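Local coordinates for protein HTH-type transcriptional regulator cbl (Escherichia coli K12, PDB 2FYI) that probably acts as an accessory LysR-type transcriptional regulator of the cys regulon, this chain being its cofactor-binding domain, at residues Pro77-His89 / Arg183-Arg197. Sequence-based numbering, arbitrary orientation.
Sequences PQLVAFPWFRWHH and RHLFDANTVWLGLKR
The two antiparallel crossover strands that join the lobes of this periplasmic-binding-protein-like fold, as in other LysR-type cofactor-binding domains, pair here along residues 79-87 and 189-196. Paired backbone bonds link Val80 with Leu195 and Phe82 with Leu193. The regular alternation breaks at a beta bulge, in which Trp84 and Phe85 together face Val191: Trp84 N donates to Val191 O (2.7 Å), whereas Val191 N donates to Phe85 O. At the bulge the Trp84 CB points toward the partner strand and meets Leu193 CD1 at 3.5 Å. Val191 CG2 lies over one face of the Phe85 ring and also touches Trp87 CD1.

On the face carrying Phe82, Leu193 and Leu195, helices 203-212 and 218-226 cover the sheet. Ala81 and Pro83 pack instead against Trp192, whose CZ3 lies 3.8 Å from Pro83 CD. At one end Val80 CG2 sits centrally over the Arg197 guanidinium, 3.3 Å from CZ.

Toward the other lobe, the His88 ring is sandwiched between Arg183 CG on one face and Ala188 CB on the opposite one. In Trp87, chi1 of 63° sets CG between the backbone N and the carbonyl carbon and brings the indole, whose NE1 is hydrogen-bonded to Ser70 OG, against Asn189. The Asn189 amide plane is 31° from the ring; CB is 3.3 Å from Trp87 CE2, and ND2, reaching Trp87 O from above the carbonyl plane at 3.2 Å, adds a second donor to the one from Asn189 N.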
loop_
_atom_site.group_PDB
_atom_site.type_symbol
_atom_site.label_atom_id
_atom_site.label_comp_id
_atom_site.label_asym_id
_atom_site.label_seq_id
_atom_site.Cartn_x
_atom_site.Cartn_y
_atom_site.Cartn_z
ATOM N N PRO A 77 4.869 -24.055 9.769
ATOM C CA PRO A 77 5.692 -25.248 9.900
ATOM C C PRO A 77 6.803 -25.299 8.856
ATOM O O PRO A 77 7.831 -25.939 9.077
ATOM C CB PRO A 77 4.709 -26.393 9.631
ATOM C CG PRO A 77 3.385 -25.850 9.964
ATOM C CD PRO A 77 3.443 -24.381 9.594
ATOM N N GLN A 78 6.616 -24.647 7.715
ATOM C CA GLN A 78 7.636 -24.747 6.672
ATOM C C GLN A 78 8.621 -23.601 6.654
ATOM O O GLN A 78 9.500 -23.542 5.810
ATOM C CB GLN A 78 7.013 -24.831 5.312
ATOM C CG GLN A 78 6.469 -26.162 4.983
ATOM C CD GLN A 78 5.661 -26.078 3.711
ATOM O OE1 GLN A 78 5.351 -24.963 3.204
ATOM N NE2 GLN A 78 5.310 -27.251 3.166
ATOM N N LEU A 79 8.471 -22.666 7.570
ATOM C CA LEU A 79 9.445 -21.601 7.643
ATOM C C LEU A 79 10.139 -21.595 8.989
ATOM O O LEU A 79 9.737 -22.294 9.908
ATOM C CB LEU A 79 8.797 -20.244 7.354
ATOM C CG LEU A 79 7.996 -20.150 6.058
ATOM C CD1 LEU A 79 7.375 -18.793 6.004
ATOM C CD2 LEU A 79 8.852 -20.423 4.817
ATOM N N VAL A 80 11.197 -20.805 9.080
ATOM C CA VAL A 80 11.927 -20.588 10.321
ATOM C C VAL A 80 12.077 -19.069 10.454
ATOM O O VAL A 80 12.567 -18.424 9.518
ATOM C CB VAL A 80 13.344 -21.182 10.214
ATOM C CG1 VAL A 80 14.137 -20.897 11.468
ATOM C CG2 VAL A 80 13.292 -22.671 9.940
ATOM N N ALA A 81 11.682 -18.493 11.587
ATOM C CA ALA A 81 11.667 -17.050 11.686
ATOM C C ALA A 81 12.485 -16.550 12.855
ATOM O O ALA A 81 12.487 -17.150 13.927
ATOM C CB ALA A 81 10.254 -16.560 11.784
ATOM N N PHE A 82 13.179 -15.435 12.642
ATOM C CA PHE A 82 13.957 -14.810 13.701
ATOM C C PHE A 82 13.412 -13.421 13.921
ATOM O O PHE A 82 13.015 -12.742 12.964
ATOM C CB PHE A 82 15.412 -14.699 13.290
ATOM C CG PHE A 82 16.011 -15.980 12.809
ATOM C CD1 PHE A 82 15.852 -16.391 11.495
ATOM C CD2 PHE A 82 16.780 -16.769 13.654
ATOM C CE1 PHE A 82 16.443 -17.595 11.031
ATOM C CE2 PHE A 82 17.369 -17.971 13.195
ATOM C CZ PHE A 82 17.193 -18.376 11.886
ATOM N N PRO A 83 13.401 -12.994 15.188
ATOM C CA PRO A 83 12.937 -11.661 15.605
ATOM C C PRO A 83 13.895 -10.561 15.154
ATOM O O PRO A 83 15.092 -10.641 15.394
ATOM C CB PRO A 83 12.868 -11.775 17.133
ATOM C CG PRO A 83 13.715 -12.940 17.487
ATOM C CD PRO A 83 13.853 -13.838 16.308
ATOM N N TRP A 84 13.379 -9.554 14.483
ATOM C CA TRP A 84 14.217 -8.448 14.105
ATOM C C TRP A 84 14.165 -7.322 15.151
ATOM O O TRP A 84 15.193 -6.976 15.733
ATOM C CB TRP A 84 13.892 -7.981 12.705
ATOM C CG TRP A 84 14.737 -6.881 12.248
ATOM C CD1 TRP A 84 15.890 -6.420 12.830
ATOM C CD2 TRP A 84 14.531 -6.098 11.078
ATOM N NE1 TRP A 84 16.410 -5.396 12.091
ATOM C CE2 TRP A 84 15.591 -5.172 11.009
ATOM C CE3 TRP A 84 13.550 -6.087 10.080
ATOM C CZ2 TRP A 84 15.688 -4.234 9.985
ATOM C CZ3 TRP A 84 13.653 -5.162 9.065
ATOM C CH2 TRP A 84 14.710 -4.241 9.030
ATOM N N PHE A 85 12.987 -6.776 15.420
ATOM C CA PHE A 85 12.822 -5.833 16.524
ATOM C C PHE A 85 11.357 -5.794 16.947
ATOM O O PHE A 85 10.494 -6.354 16.262
ATOM C CB PHE A 85 13.308 -4.439 16.141
ATOM C CG PHE A 85 12.596 -3.876 14.970
ATOM C CD1 PHE A 85 11.379 -3.225 15.133
ATOM C CD2 PHE A 85 13.107 -4.054 13.675
ATOM C CE1 PHE A 85 10.686 -2.723 14.037
ATOM C CE2 PHE A 85 12.414 -3.555 12.554
ATOM C CZ PHE A 85 11.193 -2.887 12.737
ATOM N N ARG A 86 11.076 -5.146 18.079
ATOM C CA ARG A 86 9.688 -4.948 18.527
ATOM C C ARG A 86 9.150 -3.540 18.339
ATOM O O ARG A 86 9.900 -2.577 18.261
ATOM C CB ARG A 86 9.476 -5.439 19.941
ATOM C CG ARG A 86 9.631 -6.911 19.976
ATOM C CD ARG A 86 10.133 -7.350 21.301
ATOM N NE ARG A 86 9.062 -8.010 22.041
ATOM C CZ ARG A 86 8.245 -7.424 22.925
ATOM N NH1 ARG A 86 8.349 -6.116 23.246
ATOM N NH2 ARG A 86 7.310 -8.171 23.504
ATOM N N TRP A 87 7.832 -3.439 18.209
ATOM C CA TRP A 87 7.197 -2.156 17.944
ATOM C C TRP A 87 5.767 -2.095 18.409
ATOM O O TRP A 87 5.117 -3.134 18.582
ATOM C CB TRP A 87 7.231 -1.864 16.474
ATOM C CG TRP A 87 6.474 -2.816 15.655
ATOM C CD1 TRP A 87 6.939 -3.963 15.108
ATOM C CD2 TRP A 87 5.102 -2.696 15.242
ATOM N NE1 TRP A 87 5.951 -4.572 14.365
ATOM C CE2 TRP A 87 4.813 -3.811 14.430
ATOM C CE3 TRP A 87 4.090 -1.748 15.476
ATOM C CZ2 TRP A 87 3.548 -4.007 13.847
ATOM C CZ3 TRP A 87 2.839 -1.946 14.896
ATOM C CH2 TRP A 87 2.579 -3.070 14.097
ATOM N N HIS A 88 5.287 -0.867 18.600
ATOM C CA HIS A 88 3.955 -0.614 19.132
ATOM C C HIS A 88 3.161 0.290 18.229
ATOM O O HIS A 88 3.717 1.086 17.466
ATOM C CB HIS A 88 4.060 0.125 20.446
ATOM C CG HIS A 88 4.461 -0.730 21.596
ATOM N ND1 HIS A 88 3.542 -1.331 22.427
ATOM C CD2 HIS A 88 5.679 -1.067 22.076
ATOM C CE1 HIS A 88 4.172 -2.013 23.365
ATOM N NE2 HIS A 88 5.468 -1.866 23.176
ATOM N N HIS A 89 1.844 0.220 18.355
ATOM C CA HIS A 89 1.002 1.181 17.657
ATOM C C HIS A 89 0.977 2.499 18.390
ATOM O O HIS A 89 1.052 2.557 19.626
ATOM C CB HIS A 89 -0.418 0.679 17.560
ATOM C CG HIS A 89 -0.572 -0.518 16.690
ATOM N ND1 HIS A 89 -0.796 -1.779 17.198
ATOM C CD2 HIS A 89 -0.527 -0.650 15.346
ATOM C CE1 HIS A 89 -0.884 -2.638 16.201
ATOM N NE2 HIS A 89 -0.731 -1.977 15.066
ATOM N N ARG A 183 1.525 3.105 24.118
ATOM C CA ARG A 183 2.178 1.844 24.436
ATOM C C ARG A 183 1.561 1.178 25.657
ATOM O O ARG A 183 1.561 -0.046 25.778
ATOM C CB ARG A 183 3.654 2.055 24.700
ATOM C CG ARG A 183 4.444 2.388 23.497
ATOM C CD ARG A 183 5.819 2.983 23.885
ATOM N NE ARG A 183 6.514 3.555 22.718
ATOM C CZ ARG A 183 6.096 4.634 22.048
ATOM N NH1 ARG A 183 4.981 5.282 22.419
ATOM N NH2 ARG A 183 6.782 5.069 20.993
ATOM N N HIS A 184 1.050 1.973 26.578
ATOM C CA HIS A 184 0.512 1.405 27.773
ATOM C C HIS A 184 -0.856 0.781 27.523
ATOM O O HIS A 184 -1.464 0.265 28.427
ATOM C CB HIS A 184 0.446 2.463 28.876
ATOM C CG HIS A 184 -0.426 3.630 28.543
ATOM N ND1 HIS A 184 -0.162 4.482 27.491
ATOM C CD2 HIS A 184 -1.558 4.094 29.125
ATOM C CE1 HIS A 184 -1.099 5.411 27.432
ATOM N NE2 HIS A 184 -1.968 5.186 28.400
ATOM N N LEU A 185 -1.341 0.802 26.297
ATOM C CA LEU A 185 -2.711 0.376 26.043
ATOM C C LEU A 185 -2.770 -0.819 25.137
ATOM O O LEU A 185 -3.723 -1.565 25.186
ATOM C CB LEU A 185 -3.520 1.490 25.386
ATOM C CG LEU A 185 -3.640 2.785 26.174
ATOM C CD1 LEU A 185 -4.587 3.684 25.395
ATOM C CD2 LEU A 185 -4.137 2.512 27.548
ATOM N N PHE A 186 -1.778 -0.974 24.277
ATOM C CA PHE A 186 -1.713 -2.136 23.404
ATOM C C PHE A 186 -0.438 -2.954 23.631
ATOM O O PHE A 186 0.578 -2.422 24.088
ATOM C CB PHE A 186 -1.751 -1.675 21.977
ATOM C CG PHE A 186 -2.917 -0.817 21.670
ATOM C CD1 PHE A 186 -4.163 -1.383 21.420
ATOM C CD2 PHE A 186 -2.785 0.561 21.608
ATOM C CE1 PHE A 186 -5.274 -0.571 21.117
ATOM C CE2 PHE A 186 -3.899 1.376 21.310
ATOM C CZ PHE A 186 -5.142 0.809 21.067
ATOM N N ASP A 187 -0.472 -4.241 23.309
ATOM C CA ASP A 187 0.755 -5.028 23.357
ATOM C C ASP A 187 1.680 -4.784 22.167
ATOM O O ASP A 187 1.235 -4.313 21.101
ATOM C CB ASP A 187 0.433 -6.510 23.479
ATOM C CG ASP A 187 -0.213 -6.842 24.807
ATOM O OD1 ASP A 187 -0.141 -5.963 25.720
ATOM O OD2 ASP A 187 -0.793 -7.952 24.937
ATOM N N ALA A 188 2.962 -5.106 22.378
ATOM C CA ALA A 188 4.026 -5.014 21.370
ATOM C C ALA A 188 3.841 -6.013 20.245
ATOM O O ALA A 188 3.265 -7.063 20.440
ATOM C CB ALA A 188 5.338 -5.264 22.012
ATOM N N ASN A 189 4.354 -5.671 19.067
ATOM C CA ASN A 189 4.415 -6.592 17.929
ATOM C C ASN A 189 5.860 -6.927 17.630
ATOM O O ASN A 189 6.773 -6.272 18.123
ATOM C CB ASN A 189 3.810 -5.923 16.705
ATOM C CG ASN A 189 2.431 -5.383 16.980
ATOM O OD1 ASN A 189 1.442 -6.123 16.943
ATOM N ND2 ASN A 189 2.353 -4.096 17.286
ATOM N N THR A 190 6.078 -7.929 16.799
ATOM C CA THR A 190 7.436 -8.271 16.418
ATOM C C THR A 190 7.556 -8.374 14.923
ATOM O O THR A 190 6.628 -8.834 14.245
ATOM C CB THR A 190 7.831 -9.615 16.944
ATOM O OG1 THR A 190 7.685 -9.617 18.357
ATOM C CG2 THR A 190 9.259 -9.872 16.587
ATOM N N VAL A 191 8.692 -7.950 14.391
ATOM C CA VAL A 191 8.907 -8.101 12.968
ATOM C C VAL A 191 9.847 -9.262 12.795
ATOM O O VAL A 191 10.908 -9.279 13.404
ATOM C CB VAL A 191 9.555 -6.895 12.344
ATOM C CG1 VAL A 191 9.712 -7.169 10.891
ATOM C CG2 VAL A 191 8.708 -5.707 12.550
ATOM N N TRP A 192 9.449 -10.219 11.958
ATOM C CA TRP A 192 10.211 -11.431 11.746
ATOM C C TRP A 192 10.952 -11.434 10.442
ATOM O O TRP A 192 10.505 -10.865 9.422
ATOM C CB TRP A 192 9.298 -12.637 11.770
ATOM C CG TRP A 192 8.527 -12.745 13.032
ATOM C CD1 TRP A 192 7.290 -12.231 13.281
ATOM C CD2 TRP A 192 8.933 -13.417 14.228
ATOM N NE1 TRP A 192 6.906 -12.532 14.570
ATOM C CE2 TRP A 192 7.889 -13.262 15.171
ATOM C CE3 TRP A 192 10.073 -14.133 14.591
ATOM C CZ2 TRP A 192 7.939 -13.787 16.436
ATOM C CZ3 TRP A 192 10.127 -14.671 15.876
ATOM C CH2 TRP A 192 9.059 -14.485 16.782
ATOM N N LEU A 193 12.095 -12.098 10.487
ATOM C CA LEU A 193 12.871 -12.400 9.333
ATOM C C LEU A 193 12.711 -13.903 9.173
ATOM O O LEU A 193 13.048 -14.663 10.095
ATOM C CB LEU A 193 14.304 -12.097 9.657
ATOM C CG LEU A 193 14.568 -10.644 10.013
ATOM C CD1 LEU A 193 15.643 -10.563 11.082
ATOM C CD2 LEU A 193 14.948 -9.862 8.743
ATOM N N GLY A 194 12.175 -14.331 8.030
ATOM C CA GLY A 194 11.963 -15.749 7.781
ATOM C C GLY A 194 12.769 -16.307 6.618
ATOM O O GLY A 194 13.080 -15.598 5.662
ATOM N N LEU A 195 13.120 -17.585 6.703
ATOM C CA LEU A 195 13.739 -18.300 5.585
ATOM C C LEU A 195 13.007 -19.614 5.450
ATOM O O LEU A 195 12.393 -20.095 6.431
ATOM C CB LEU A 195 15.211 -18.617 5.881
ATOM C CG LEU A 195 16.090 -17.427 6.209
ATOM C CD1 LEU A 195 17.377 -17.831 6.866
ATOM C CD2 LEU A 195 16.336 -16.718 4.910
ATOM N N LYS A 196 13.091 -20.213 4.263
ATOM C CA LYS A 196 12.575 -21.566 4.079
ATOM C C LYS A 196 13.378 -22.572 4.899
ATOM O O LYS A 196 14.617 -22.572 4.880
ATOM C CB LYS A 196 12.619 -21.933 2.612
ATOM C CG LYS A 196 12.054 -23.281 2.255
ATOM C CD LYS A 196 12.147 -23.369 0.745
ATOM C CE LYS A 196 12.162 -24.787 0.242
ATOM N NZ LYS A 196 10.781 -25.270 0.189
ATOM N N ARG A 197 12.678 -23.422 5.631
ATOM C CA ARG A 197 13.353 -24.392 6.497
ATOM C C ARG A 197 14.078 -25.475 5.705
ATOM O O ARG A 197 13.600 -25.907 4.661
ATOM C CB ARG A 197 12.337 -25.020 7.426
ATOM C CG ARG A 197 12.863 -26.044 8.343
ATOM C CD ARG A 197 11.700 -26.558 9.119
ATOM N NE ARG A 197 11.239 -25.552 10.069
ATOM C CZ ARG A 197 11.830 -25.338 11.247
ATOM N NH1 ARG A 197 12.905 -26.069 11.592
ATOM N NH2 ARG A 197 11.356 -24.412 12.080
#